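Local coordinates for protein mannan endo-1,6-alpha-mannosidase (Chaetomium thermophilum, PDB 6RY0) that probably hydrolyses (1->6)-alpha-D-mannosidic linkages of unbranched mannans and, as a Dfg5 protein, probably helps to transfer GPI-anchored glycoproteins into the fungal cell wall, at residues 42-47 and 96-101; 48-53 and 385-390; 76-81 and 316-321; 83-88 and 391-396; 366-371 and 378-383. One frame throughout, in Å; residues are numbered along the deposited sequence. Where two conformers were deposited one is given.

Contact 1. Residues 42-47 and 96-101; sequences TLAYDM and PSYNHV
Tyr98 reaches out to the backbone and CB atoms of helix 33-48 and lays the phenol end of its ring beside Ala44 and Tyr45. The hydroxyl leads: Tyr98 OH lies 3.5 Å from Tyr45 CA and, further along the side chain, 3.8 Å from Tyr45 CB. Behind it the ring carbon Tyr98 CE2 touches the methyl group Ala44 CB at 3.9 Å. The two tyrosine side chains cross obliquely, without stacking. Tyr98 gets there because its CG sits beside the backbone N and anti to the carbonyl carbon (chi1 -56°), which sends the ring out from the turn toward the helix. That turn is type I, running from Pro96 to Asn99 and closed by the backbone bond from Asn99 N to Pro96 O at 3.0 Å; it leads straight into helix 99-108. Ser97 CB lies against one face of the Tyr98 ring near its rim. A second layer fixes the place of the ring: Tyr86 of helix 76-93 packs edge-to-face with it and gives its own hydroxyl to Ala44 O. Truncation of Tyr98 to an alanine would probably open a gap beside Ala44 and leave Tyr86 without its aromatic partner. Helix 33-48 is thus joined to the start of helix 99-108 at the rim of the helical domain, where Ala44 is buried and Tyr45 exposed. Only van der Waals contact links these two segments, so the joint depends on shape and on the aromatic neighbour, with little directional force of its own.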
# COMPACT_ATOMS: atom_id res chain seq x y z
N THR A 42 -1.63 -4.38 21.28
CA THR A 42 -1.54 -3.05 21.88
C THR A 42 -1.27 -1.99 20.84
O THR A 42 -1.85 -0.89 20.90
CB THR A 42 -0.45 -3.07 22.98
OG1 THR A 42 -0.72 -4.11 23.92
CG2 THR A 42 -0.35 -1.73 23.68
N LEU A 43 -0.43 -2.30 19.86
CA LEU A 43 -0.18 -1.37 18.76
C LEU A 43 -1.46 -1.15 17.95
O LEU A 43 -1.72 -0.03 17.46
CB LEU A 43 0.93 -1.90 17.87
CG LEU A 43 2.32 -1.80 18.48
CD1 LEU A 43 3.26 -2.79 17.81
CD2 LEU A 43 2.84 -0.40 18.39
N ALA A 44 -2.28 -2.18 17.79
CA ALA A 44 -3.54 -2.05 17.07
C ALA A 44 -4.48 -1.11 17.83
O ALA A 44 -5.23 -0.33 17.23
CB ALA A 44 -4.17 -3.41 16.81
N TYR A 45 -4.49 -1.21 19.16
CA TYR A 45 -5.26 -0.31 20.01
C TYR A 45 -4.77 1.13 19.85
O TYR A 45 -5.58 2.03 19.63
CB TYR A 45 -5.15 -0.81 21.47
CG TYR A 45 -5.84 0.09 22.46
CD1 TYR A 45 -5.21 1.21 22.97
CD2 TYR A 45 -7.15 -0.19 22.89
CE1 TYR A 45 -5.92 2.07 23.86
CE2 TYR A 45 -7.82 0.64 23.77
CZ TYR A 45 -7.22 1.76 24.20
OH TYR A 45 -7.88 2.63 25.04
N ASP A 46 -3.47 1.36 19.98
CA ASP A 46 -2.96 2.72 19.89
C ASP A 46 -3.20 3.33 18.53
O ASP A 46 -3.49 4.52 18.45
CB ASP A 46 -1.49 2.78 20.25
CG ASP A 46 -1.24 2.87 21.75
OD1 ASP A 46 -2.23 2.92 22.52
OD2 ASP A 46 -0.04 2.91 22.16
N MET A 47 -3.10 2.57 17.45
CA MET A 47 -3.39 3.12 16.14
C MET A 47 -4.89 3.48 16.03
O MET A 47 -5.25 4.51 15.47
CB MET A 47 -2.97 2.12 15.06
CG MET A 47 -3.32 2.47 13.63
SD MET A 47 -2.52 3.95 13.08
CE MET A 47 -3.59 4.52 11.78
N PRO A 96 -10.02 -10.63 15.59
CA PRO A 96 -11.06 -10.03 14.74
C PRO A 96 -11.68 -8.78 15.35
O PRO A 96 -12.67 -8.31 14.83
CB PRO A 96 -12.10 -11.14 14.65
CG PRO A 96 -12.07 -11.72 16.06
CD PRO A 96 -10.61 -11.66 16.49
N SER A 97 -11.12 -8.28 16.46
CA SER A 97 -11.74 -7.19 17.22
C SER A 97 -12.18 -5.99 16.40
O SER A 97 -13.20 -5.38 16.69
CB SER A 97 -10.79 -6.70 18.31
OG SER A 97 -10.54 -7.73 19.26
N TYR A 98 -11.37 -5.60 15.42
CA TYR A 98 -11.63 -4.41 14.62
C TYR A 98 -12.31 -4.70 13.29
O TYR A 98 -12.55 -3.77 12.53
CB TYR A 98 -10.32 -3.61 14.41
CG TYR A 98 -9.69 -3.26 15.73
CD1 TYR A 98 -10.25 -2.30 16.57
CD2 TYR A 98 -8.53 -3.90 16.16
CE1 TYR A 98 -9.69 -2.00 17.81
CE2 TYR A 98 -7.97 -3.61 17.42
CZ TYR A 98 -8.56 -2.66 18.23
OH TYR A 98 -8.03 -2.31 19.45
N ASN A 99 -12.62 -5.96 13.01
CA ASN A 99 -13.13 -6.30 11.68
C ASN A 99 -14.40 -5.54 11.30
O ASN A 99 -14.54 -5.11 10.15
CB ASN A 99 -13.35 -7.80 11.52
CG ASN A 99 -12.06 -8.58 11.41
OD1 ASN A 99 -10.97 -8.04 11.43
ND2 ASN A 99 -12.20 -9.90 11.29
N HIS A 100 -15.32 -5.35 12.23
CA HIS A 100 -16.56 -4.64 11.92
C HIS A 100 -16.30 -3.19 11.55
O HIS A 100 -16.89 -2.65 10.61
CB HIS A 100 -17.58 -4.76 13.07
CG HIS A 100 -17.20 -4.07 14.35
ND1 HIS A 100 -16.21 -4.53 15.21
CD2 HIS A 100 -17.75 -2.99 14.97
CE1 HIS A 100 -16.15 -3.73 16.27
NE2 HIS A 100 -17.08 -2.80 16.15
N VAL A 101 -15.41 -2.55 12.30
CA VAL A 101 -15.06 -1.16 12.05
C VAL A 101 -14.42 -1.00 10.67
O VAL A 101 -14.69 -0.05 9.93
CB VAL A 101 -14.06 -0.67 13.18
CG1 VAL A 101 -13.48 0.68 12.86
CG2 VAL A 101 -14.74 -0.68 14.54

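Contact 2. Residues 48-53 and 385-390; sequences MLFYKG and HTSGAG. With CA (calcium ion), chain C.
Phe50 drives its ring onto the chain that leads into helix 389-401, and Ala389 receives it. At the root, Phe50 CB stands 4.0 Å from Ala389 CB, and the next atom, Phe50 CG, closes to 3.7 Å on the same methyl. That methyl makes a CH-pi contact, 3.9 Å from the ring centroid and 21° off the normal, while Ala389 CA covers the ring centre, 3.9 Å from both Phe50 CD2 and Phe50 CE2. On the CD1 side the ring meets Ser387: Phe50 CD1 is 3.5 Å from Ser387 OG, and Phe50 CE1 lies 3.3 Å from Ser387 O, the carbonyl oxygen standing at the edge, in the ring plane. The tip, Phe50 CZ, stops 3.5 Å from Gly388 C. With CG anti to the carbonyl carbon (chi1 -69°), the ring points straight into this bend. Gly388 is the N-cap of the helix, and its phi of 105° would jam a side chain against the preceding carbonyl. Just before it, Thr386 OG1 accepts from Gly388 N in an ST turn. The same bend carries the calcium site: His385 O binds the calcium ion at 2.5 Å, four waters and Asp73 OD1 completing six ligands, and Asp73 OD2 also takes the N-H of Ser387. The serine hydroxyl pairs with Tyr74, and Ser387 O accepts from Arg368 NH2. Phe50 therefore meets polar atoms whose main partners lie in other directions; the weakly positive ring edge suits the carbonyl oxygen and the face suits the methyl, which lets an apolar ring cover the backbone next to a metal site.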
# COMPACT_ATOMS: atom_id res chain seq x y z
N MET A 48 -5.75 2.64 16.59
CA MET A 48 -7.18 2.86 16.47
C MET A 48 -7.60 4.12 17.23
O MET A 48 -8.60 4.72 16.86
CB MET A 48 -7.96 1.64 16.94
CG MET A 48 -9.46 1.61 16.67
SD MET A 48 -9.79 1.68 14.89
CE MET A 48 -9.48 0.22 13.98
N LEU A 49 -6.84 4.55 18.25
CA LEU A 49 -7.17 5.78 18.96
C LEU A 49 -7.19 6.99 18.01
O LEU A 49 -7.86 7.99 18.29
CB LEU A 49 -6.20 6.06 20.10
CG LEU A 49 -6.25 5.07 21.26
CD1 LEU A 49 -5.12 5.40 22.24
CD2 LEU A 49 -7.59 5.10 21.97
N PHE A 50 -6.41 6.96 16.92
CA PHE A 50 -6.41 8.08 15.99
C PHE A 50 -7.71 8.17 15.18
O PHE A 50 -8.02 9.22 14.63
CB PHE A 50 -5.24 7.94 15.01
CG PHE A 50 -3.90 8.14 15.65
CD1 PHE A 50 -3.36 9.40 15.82
CD2 PHE A 50 -3.14 7.06 16.03
CE1 PHE A 50 -2.12 9.58 16.40
CE2 PHE A 50 -1.90 7.24 16.63
CZ PHE A 50 -1.40 8.50 16.82
N TYR A 51 -8.38 7.04 15.03
CA TYR A 51 -9.50 6.88 14.12
C TYR A 51 -10.81 7.15 14.85
O TYR A 51 -11.08 6.54 15.87
CB TYR A 51 -9.49 5.46 13.57
CG TYR A 51 -10.65 5.16 12.67
CD1 TYR A 51 -10.72 5.67 11.39
CD2 TYR A 51 -11.68 4.31 13.08
CE1 TYR A 51 -11.79 5.38 10.55
CE2 TYR A 51 -12.75 4.01 12.26
CZ TYR A 51 -12.80 4.55 10.99
OH TYR A 51 -13.82 4.27 10.13
N LYS A 52 -11.61 8.06 14.29
CA LYS A 52 -12.88 8.46 14.88
C LYS A 52 -14.06 8.05 14.01
O LYS A 52 -15.20 8.33 14.37
CB LYS A 52 -12.90 10.00 15.06
CG LYS A 52 -11.65 10.59 15.70
CD LYS A 52 -11.40 9.98 17.02
CE LYS A 52 -10.26 10.68 17.74
NZ LYS A 52 -9.94 9.97 19.00
N GLY A 53 -13.83 7.39 12.88
CA GLY A 53 -14.87 7.23 11.89
C GLY A 53 -16.03 6.36 12.25
O GLY A 53 -17.06 6.40 11.57
N HIS A 385 4.88 17.41 12.22
CA HIS A 385 3.64 18.18 12.07
C HIS A 385 2.40 17.32 11.91
O HIS A 385 1.43 17.76 11.28
CB HIS A 385 3.75 19.17 10.90
CG HIS A 385 5.04 19.89 10.88
ND1 HIS A 385 5.33 20.90 11.77
CD2 HIS A 385 6.16 19.70 10.15
CE1 HIS A 385 6.56 21.34 11.56
NE2 HIS A 385 7.09 20.62 10.59
N THR A 386 2.38 16.14 12.51
CA THR A 386 1.17 15.35 12.60
C THR A 386 1.02 14.79 14.00
O THR A 386 1.97 14.80 14.80
CB THR A 386 1.10 14.16 11.58
OG1 THR A 386 1.73 13.00 12.14
CG2 THR A 386 1.66 14.50 10.24
N SER A 387 -0.16 14.24 14.26
CA SER A 387 -0.43 13.58 15.51
C SER A 387 0.26 12.24 15.68
O SER A 387 0.30 11.74 16.79
CB SER A 387 -1.93 13.42 15.71
OG SER A 387 -2.44 12.61 14.66
N GLY A 388 0.78 11.67 14.58
CA GLY A 388 1.55 10.44 14.66
C GLY A 388 0.86 9.17 14.18
O GLY A 388 1.34 8.07 14.48
N ALA A 389 -0.24 9.29 13.43
CA ALA A 389 -0.94 8.09 12.99
C ALA A 389 -0.14 7.26 12.01
O ALA A 389 -0.23 6.03 12.05
CB ALA A 389 -2.28 8.48 12.35
N GLY A 390 0.64 7.88 11.14
CA GLY A 390 1.39 7.09 10.18
C GLY A 390 2.49 6.29 10.83
O GLY A 390 2.74 5.14 10.45
CA CA C . -0.62 19.07 10.90
O HOH W 1 -2.00 19.32 8.98
O HOH W 2 -2.87 19.68 11.72
O HOH W 3 -0.62 19.18 13.16
O HOH W 4 0.15 18.72 9.01

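Contact 3. Residues 76-81 and 316-321; sequences WWEGGA and CTADML
Trp77 and Asp319 meet with their flat groups almost perpendicular, the indole and carboxylate planes 87° apart. The bond between them, Trp77 NE1 to Asp319 OD1 at 2.9 Å, is fairly straight at the hydrogen (155°) and lies in the indole plane. Seen from the acceptor it is different: the N-H reaches OD1 from well above the carboxylate plane. Trp77 is placed for this by a chi1 of 79°, which sets CG between the backbone N and the carbonyl carbon. Its benzo edge also runs along the aspartate, Trp77 CZ2 lying 3.8 Å from Asp319 CB. Glu78 extends beside it, and its carboxylate comes within 4.5 Å of the aspartate, Glu78 OE1 to Asp319 OD1. Water 6 sits between the two acids and donates to both, 2.7 Å from Glu78 OE1 and 2.9 Å from Asp319 OD1, which probably eases the repulsion of like charges. These residues link helix 76-93 to the loop before helix 323-337, in a helical domain consistent with the (alpha/alpha)6 barrel of glycosyl hydrolase family 76. Trp77 packs edge-to-face with Phe132 and touches Asp129, which binds a second calcium ion in a structure of this protein, though not in this model. A second water bridge joins the other glutamate oxygen to the loop: water 5 donates to Glu78 OE2 at 2.6 Å and to Ala318 O at 2.7 Å. Farther along the loop, Thr317 and Met320 exchange two weak bonds, from Thr317 N to the sulfur and from Met320 N to Thr317 OG1, and Cys316 is held by a disulfide to Cys309.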
# COMPACT_ATOMS: atom_id res chain seq x y z
N TRP A 76 -7.44 11.26 2.39
CA TRP A 76 -8.35 10.13 2.17
C TRP A 76 -7.63 8.82 1.92
O TRP A 76 -8.01 7.78 2.48
CB TRP A 76 -9.22 10.50 0.97
CG TRP A 76 -10.20 9.49 0.49
CD1 TRP A 76 -11.39 9.13 1.09
CD2 TRP A 76 -10.14 8.76 -0.73
NE1 TRP A 76 -12.05 8.20 0.32
CE2 TRP A 76 -11.32 7.99 -0.82
CE3 TRP A 76 -9.24 8.72 -1.79
CZ2 TRP A 76 -11.59 7.17 -1.89
CZ3 TRP A 76 -9.51 7.89 -2.86
CH2 TRP A 76 -10.70 7.14 -2.91
N TRP A 77 -6.60 8.81 1.07
CA TRP A 77 -5.97 7.54 0.75
C TRP A 77 -5.36 6.88 1.97
O TRP A 77 -5.25 5.65 2.00
CB TRP A 77 -4.87 7.76 -0.31
CG TRP A 77 -3.62 8.29 0.25
CD1 TRP A 77 -3.33 9.58 0.58
CD2 TRP A 77 -2.51 7.49 0.67
NE1 TRP A 77 -2.09 9.63 1.19
CE2 TRP A 77 -1.55 8.36 1.22
CE3 TRP A 77 -2.22 6.11 0.61
CZ2 TRP A 77 -0.31 7.91 1.69
CZ3 TRP A 77 -0.99 5.68 1.05
CH2 TRP A 77 -0.06 6.57 1.58
N GLU A 78 -4.96 7.67 2.97
CA GLU A 78 -4.33 7.08 4.16
C GLU A 78 -5.35 6.32 5.00
O GLU A 78 -5.00 5.40 5.71
CB GLU A 78 -3.58 8.17 4.93
CG GLU A 78 -2.72 7.61 6.05
CD GLU A 78 -1.76 8.61 6.65
OE1 GLU A 78 -1.49 9.66 6.09
OE2 GLU A 78 -1.22 8.24 7.76
N GLY A 79 -6.62 6.70 4.88
CA GLY A 79 -7.67 5.89 5.45
C GLY A 79 -7.71 4.52 4.80
O GLY A 79 -7.84 3.49 5.47
N GLY A 80 -7.59 4.48 3.48
CA GLY A 80 -7.54 3.22 2.78
C GLY A 80 -6.34 2.38 3.17
O GLY A 80 -6.44 1.15 3.32
N ALA A 81 -5.20 3.02 3.35
CA ALA A 81 -4.02 2.33 3.84
C ALA A 81 -4.25 1.76 5.23
O ALA A 81 -3.84 0.62 5.52
CB ALA A 81 -2.82 3.30 3.86
N CYS A 316 9.89 14.71 6.43
CA CYS A 316 8.93 13.74 5.90
C CYS A 316 7.49 14.23 6.01
O CYS A 316 7.09 14.70 7.08
CB CYS A 316 9.09 12.40 6.61
SG CYS A 316 10.72 11.56 6.41
N THR A 317 6.70 14.09 4.95
CA THR A 317 5.30 14.47 4.99
C THR A 317 4.47 13.35 5.60
O THR A 317 4.93 12.22 5.76
CB THR A 317 4.77 14.71 3.58
OG1 THR A 317 4.78 13.46 2.90
CG2 THR A 317 5.59 15.75 2.79
N ALA A 318 3.20 13.66 5.90
CA ALA A 318 2.30 12.66 6.46
C ALA A 318 2.30 11.40 5.60
O ALA A 318 2.33 10.28 6.12
CB ALA A 318 0.90 13.22 6.58
N ASP A 319 2.25 11.56 4.28
CA ASP A 319 2.21 10.39 3.43
C ASP A 319 3.49 9.53 3.64
O ASP A 319 3.44 8.31 3.76
CB ASP A 319 2.15 10.77 1.95
CG ASP A 319 0.84 11.37 1.50
OD1 ASP A 319 -0.16 11.49 2.25
OD2 ASP A 319 0.80 11.64 0.29
N MET A 320 4.64 10.19 3.65
CA MET A 320 5.92 9.49 3.72
C MET A 320 6.12 8.69 5.01
O MET A 320 6.81 7.68 5.01
CB MET A 320 7.08 10.48 3.56
CG MET A 320 7.10 11.16 2.20
SD MET A 320 8.29 12.52 2.18
CE MET A 320 7.73 13.36 0.70
N LEU A 321 5.47 9.13 6.09
CA LEU A 321 5.57 8.43 7.37
C LEU A 321 4.95 7.05 7.36
O LEU A 321 5.22 6.23 8.24
CB LEU A 321 4.96 9.32 8.45
CG LEU A 321 5.63 10.68 8.65
CD1 LEU A 321 4.75 11.59 9.47
CD2 LEU A 321 7.01 10.55 9.28
O HOH W 5 0.86 9.77 8.35
O HOH W 6 -2.12 11.66 4.33

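Contact 4. Residues 83-88 and 391-396; sequences MGTYVD and EAMSVL
Tyr86 supplies the flat group here, and Leu396 meets it with one methyl. Leu396 CD2 approaches obliquely as an off-centre CH-pi contact, 4.2 Å from the centroid of the Tyr86 ring and 29° from the normal. It leans to the phenol end, with Tyr86 CZ the nearest ring carbon at 3.8 Å, and the two side chains cross at about a right angle. The Tyr86 hydroxyl is engaged by helix 33-48. Next to it Thr85 presents both its branches. Thr85 CG2, anti to the backbone N (OG1 chi1 -58°), touches the same leucine methyl, Leu396 CD2, at 3.9 Å. Thr85 OG1 lies 3.5 Å from Met393 CG in the conformer described here, while its hydrogen bond goes back to Ala81 O one turn earlier. A polar oxygen is thereby satisfied within its own helix and lets apolar carbon pack against it. All four touching residues are buried. The axes of the two helical segments run nearly parallel, 25° apart, and approach no closer than 10.5 Å, a separation filled by these medium-sized side chains. Such side-by-side helices of like direction are as expected for neighbours in one layer of an (alpha/alpha)6 barrel, probably the inner one given their burial. Helix 33-48 packs against the pair, Met47 touching Tyr86, Ala392 and Met393, and helix 99-108 packs from Ile102 and Met106 onto Met83, Tyr86 and Val87 of helix 76-93.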
# COMPACT_ATOMS: atom_id res chain seq x y z
N MET A 83 -7.15 0.84 6.49
CA MET A 83 -8.05 -0.29 6.38
C MET A 83 -7.26 -1.54 6.03
O MET A 83 -7.43 -2.60 6.62
CB MET A 83 -9.16 -0.03 5.36
CG MET A 83 -10.08 1.15 5.65
SD MET A 83 -11.01 1.14 7.19
CE MET A 83 -9.99 2.21 8.21
N GLY A 84 -6.41 -1.43 5.01
CA GLY A 84 -5.63 -2.59 4.61
C GLY A 84 -4.70 -3.09 5.70
O GLY A 84 -4.52 -4.29 5.88
N THR A 85 -4.11 -2.17 6.46
CA THR A 85 -3.26 -2.55 7.57
C THR A 85 -4.01 -3.45 8.56
O THR A 85 -3.46 -4.43 9.07
CB THR A 85 -2.70 -1.32 8.29
OG1 THR A 85 -1.97 -0.52 7.36
CG2 THR A 85 -1.75 -1.70 9.39
N TYR A 86 -5.28 -3.14 8.82
CA TYR A 86 -6.08 -3.91 9.72
C TYR A 86 -6.62 -5.22 9.13
O TYR A 86 -6.80 -6.19 9.87
CB TYR A 86 -7.24 -3.10 10.34
CG TYR A 86 -6.75 -2.24 11.49
CD1 TYR A 86 -6.13 -1.02 11.26
CD2 TYR A 86 -6.90 -2.65 12.81
CE1 TYR A 86 -5.64 -0.26 12.29
CE2 TYR A 86 -6.41 -1.88 13.86
CZ TYR A 86 -5.78 -0.70 13.59
OH TYR A 86 -5.30 0.11 14.58
N VAL A 87 -6.85 -5.26 7.83
CA VAL A 87 -7.13 -6.53 7.17
C VAL A 87 -5.94 -7.48 7.35
O VAL A 87 -6.10 -8.66 7.67
CB VAL A 87 -7.46 -6.29 5.69
CG1 VAL A 87 -7.54 -7.59 4.91
CG2 VAL A 87 -8.78 -5.51 5.55
N ASP A 88 -4.74 -6.95 7.15
CA ASP A 88 -3.52 -7.74 7.40
C ASP A 88 -3.38 -8.10 8.88
O ASP A 88 -3.01 -9.23 9.20
CB ASP A 88 -2.26 -7.03 6.90
CG ASP A 88 -1.77 -7.54 5.57
OD1 ASP A 88 -2.12 -8.67 5.16
OD2 ASP A 88 -0.97 -6.78 4.95
N GLU A 391 3.15 6.89 11.83
CA GLU A 391 4.17 6.19 12.60
C GLU A 391 3.57 4.99 13.31
O GLU A 391 4.14 3.90 13.33
CB GLU A 391 4.81 7.15 13.62
CG GLU A 391 5.58 8.33 13.01
CD GLU A 391 4.77 9.58 12.73
OE1 GLU A 391 3.56 9.49 12.42
OE2 GLU A 391 5.40 10.66 12.79
N ALA A 392 2.41 5.19 13.93
CA ALA A 392 1.71 4.12 14.61
C ALA A 392 1.32 3.01 13.64
O ALA A 392 1.44 1.82 13.94
CB ALA A 392 0.50 4.68 15.33
N MET A 393 0.85 3.40 12.46
CA MET A 393 0.45 2.43 11.44
C MET A 393 1.67 1.61 10.98
O MET A 393 1.58 0.39 10.79
CB MET A 393 -0.17 3.17 10.25
CG MET A 393 -0.91 2.24 9.27
SD MET A 393 -1.44 3.02 7.73
CE MET A 393 -2.34 4.42 8.37
N SER A 394 2.80 2.29 10.80
CA SER A 394 4.00 1.63 10.35
C SER A 394 4.54 0.64 11.36
O SER A 394 4.99 -0.45 10.96
CB SER A 394 5.05 2.65 9.92
OG SER A 394 4.64 3.29 8.73
N VAL A 395 4.53 0.97 12.65
CA VAL A 395 5.00 0.01 13.63
C VAL A 395 4.02 -1.16 13.75
O VAL A 395 4.45 -2.31 13.84
CB VAL A 395 5.26 0.65 15.00
CG1 VAL A 395 5.76 -0.40 15.99
CG2 VAL A 395 6.28 1.78 14.85
N LEU A 396 2.72 -0.89 13.73
CA LEU A 396 1.73 -1.96 13.72
C LEU A 396 2.00 -2.94 12.57
O LEU A 396 1.98 -4.17 12.75
CB LEU A 396 0.33 -1.39 13.63
CG LEU A 396 -0.81 -2.40 13.43
CD1 LEU A 396 -0.89 -3.37 14.58
CD2 LEU A 396 -2.13 -1.65 13.28

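Contact 5. Residues 366-371 and 378-383; sequences GRRCGF and FVDPSV
Arg368 divides this contact, its shaft and one guanidinium face packed tightly and its NH1 end held by a bent salt bridge and a bridging water. Both segments lie in the loop between helices 342-358 and 389-401, where Cys369 is disulfide-bonded to Cys360. On the tight side Pro381 CD sits over the centre of the guanidinium, 3.6 Å from Arg368 CZ, and the Phe378 ring crosses the extended shaft, Phe378 CZ lying 4.0 Å from Arg368 CD. Phe378 CE1 also presses to 3.3 Å from Arg368 O. At Gly370 a side chain would clash with Val379 O. On the looser side, the salt bridge from Arg368 NH1 to Asp380 OD1 (3.0 Å) is, as a hydrogen bond, weak and bent (123°), the two planes 83° apart. Water 7, in the guanidinium plane, accepts from Arg368 NH1 and donates to Asp380 OD2 at 2.8 Å, a second link. Asp380 OD1 also accepts from Ser382 N (Asx turn). Swapping Arg368 for a leucine would probably leave Asp380 without its counter-charge and Ser387 O, in the calcium-bearing bend, without its NH2 donor. Charge pairing is thus partly indirect, while proline and phenylalanine probably limit how the arginine turns.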
# COMPACT_ATOMS: atom_id res chain seq x y z
N GLY A 366 4.48 6.03 27.61
CA GLY A 366 5.65 5.16 27.72
C GLY A 366 5.79 4.18 26.56
O GLY A 366 6.72 3.38 26.55
N ARG A 367 4.90 4.26 25.57
CA ARG A 367 4.94 3.34 24.44
C ARG A 367 4.61 4.06 23.14
O ARG A 367 4.42 3.40 22.11
CB ARG A 367 3.98 2.17 24.66
CG ARG A 367 2.52 2.56 24.64
CD ARG A 367 1.62 1.43 25.13
NE ARG A 367 0.25 1.72 24.82
CZ ARG A 367 -0.81 1.16 25.39
NH1 ARG A 367 -0.70 0.35 26.43
NH2 ARG A 367 -2.02 1.42 24.90
N ARG A 368 4.59 5.38 23.13
CA ARG A 368 4.23 6.10 21.91
C ARG A 368 5.33 5.88 20.87
O ARG A 368 6.52 5.91 21.19
CB ARG A 368 4.03 7.58 22.20
CG ARG A 368 3.54 8.44 21.03
CD ARG A 368 3.35 9.92 21.43
NE ARG A 368 2.84 10.67 20.30
CZ ARG A 368 2.94 11.96 20.03
NH1 ARG A 368 3.67 12.80 20.75
NH2 ARG A 368 2.36 12.37 18.89
N CYS A 369 4.92 5.70 19.62
CA CYS A 369 5.84 5.38 18.53
C CYS A 369 6.16 6.60 17.68
O CYS A 369 5.29 7.32 17.22
CB CYS A 369 5.23 4.31 17.62
SG CYS A 369 5.03 2.67 18.37
N GLY A 370 7.46 6.74 17.41
CA GLY A 370 7.94 7.68 16.41
C GLY A 370 8.36 6.96 15.14
O GLY A 370 8.04 5.79 14.90
N PHE A 371 9.06 7.72 14.30
CA PHE A 371 9.39 7.35 12.94
C PHE A 371 10.84 6.97 12.74
O PHE A 371 11.17 6.25 11.78
CB PHE A 371 9.13 8.54 12.02
CG PHE A 371 9.35 8.27 10.56
CD1 PHE A 371 8.54 7.37 9.88
CD2 PHE A 371 10.36 8.91 9.86
CE1 PHE A 371 8.72 7.13 8.54
CE2 PHE A 371 10.52 8.68 8.51
CZ PHE A 371 9.72 7.78 7.86
N PHE A 378 13.29 7.74 20.37
CA PHE A 378 11.97 8.30 20.16
C PHE A 378 12.09 9.77 19.80
O PHE A 378 12.76 10.53 20.49
CB PHE A 378 11.11 8.15 21.41
CG PHE A 378 9.79 8.86 21.30
CD1 PHE A 378 8.74 8.28 20.57
CD2 PHE A 378 9.58 10.11 21.86
CE1 PHE A 378 7.55 8.93 20.41
CE2 PHE A 378 8.39 10.74 21.73
CZ PHE A 378 7.36 10.16 20.99
N VAL A 379 11.40 10.16 18.74
CA VAL A 379 11.25 11.53 18.30
C VAL A 379 9.74 11.79 18.27
O VAL A 379 8.98 11.03 17.68
CB VAL A 379 11.84 11.73 16.88
CG1 VAL A 379 11.58 13.11 16.39
CG2 VAL A 379 13.33 11.41 16.86
N ASP A 380 9.32 12.88 18.90
CA ASP A 380 7.91 13.20 18.92
C ASP A 380 7.39 13.46 17.51
O ASP A 380 7.96 14.26 16.78
CB ASP A 380 7.71 14.46 19.77
CG ASP A 380 6.29 14.65 20.17
OD1 ASP A 380 5.42 14.71 19.31
OD2 ASP A 380 6.00 14.62 21.38
N PRO A 381 6.29 12.79 17.11
CA PRO A 381 5.69 13.06 15.81
C PRO A 381 5.37 14.52 15.53
O PRO A 381 5.26 14.89 14.37
CB PRO A 381 4.43 12.18 15.80
CG PRO A 381 4.86 11.01 16.65
CD PRO A 381 5.69 11.60 17.75
N SER A 382 5.29 15.36 16.55
CA SER A 382 5.04 16.76 16.30
C SER A 382 6.17 17.40 15.47
O SER A 382 5.92 18.40 14.80
CB SER A 382 4.89 17.49 17.64
OG SER A 382 6.14 17.52 18.33
N VAL A 383 7.37 16.81 15.45
CA VAL A 383 8.44 17.38 14.66
C VAL A 383 8.10 17.32 13.18
O VAL A 383 8.59 18.15 12.40
CB VAL A 383 9.84 16.72 14.91
CG1 VAL A 383 10.18 16.82 16.38
CG2 VAL A 383 9.97 15.31 14.33
O HOH W 7 5.03 12.48 22.90
O HOH W 8 9.01 10.44 14.97

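Overall arrangement
Along the chain contacts 1, 2 and 4 cross one another; contact 3 crosses 1 and 4 but is nested inside the loop closed by contact 2. Contacts 2, 3 and 4 join early segments to ones after residue 315, so the final helix, 389-401, returns to helix 76-93 and to the loop after helix 33-48. Contact 5, local, is nested inside the loops of 2 and 4. Contacts 1 and 4 lie closest, centres 9 Å apart, and contacts 1 and 5 farthest, at 20 Å. Contacts 3 and 4 share helix 76-93; contacts 2 and 4 share helix 389-401. This closure, consistent with an (alpha/alpha)6 barrel, brings the calcium-binding loop beside the ends of the packed helices.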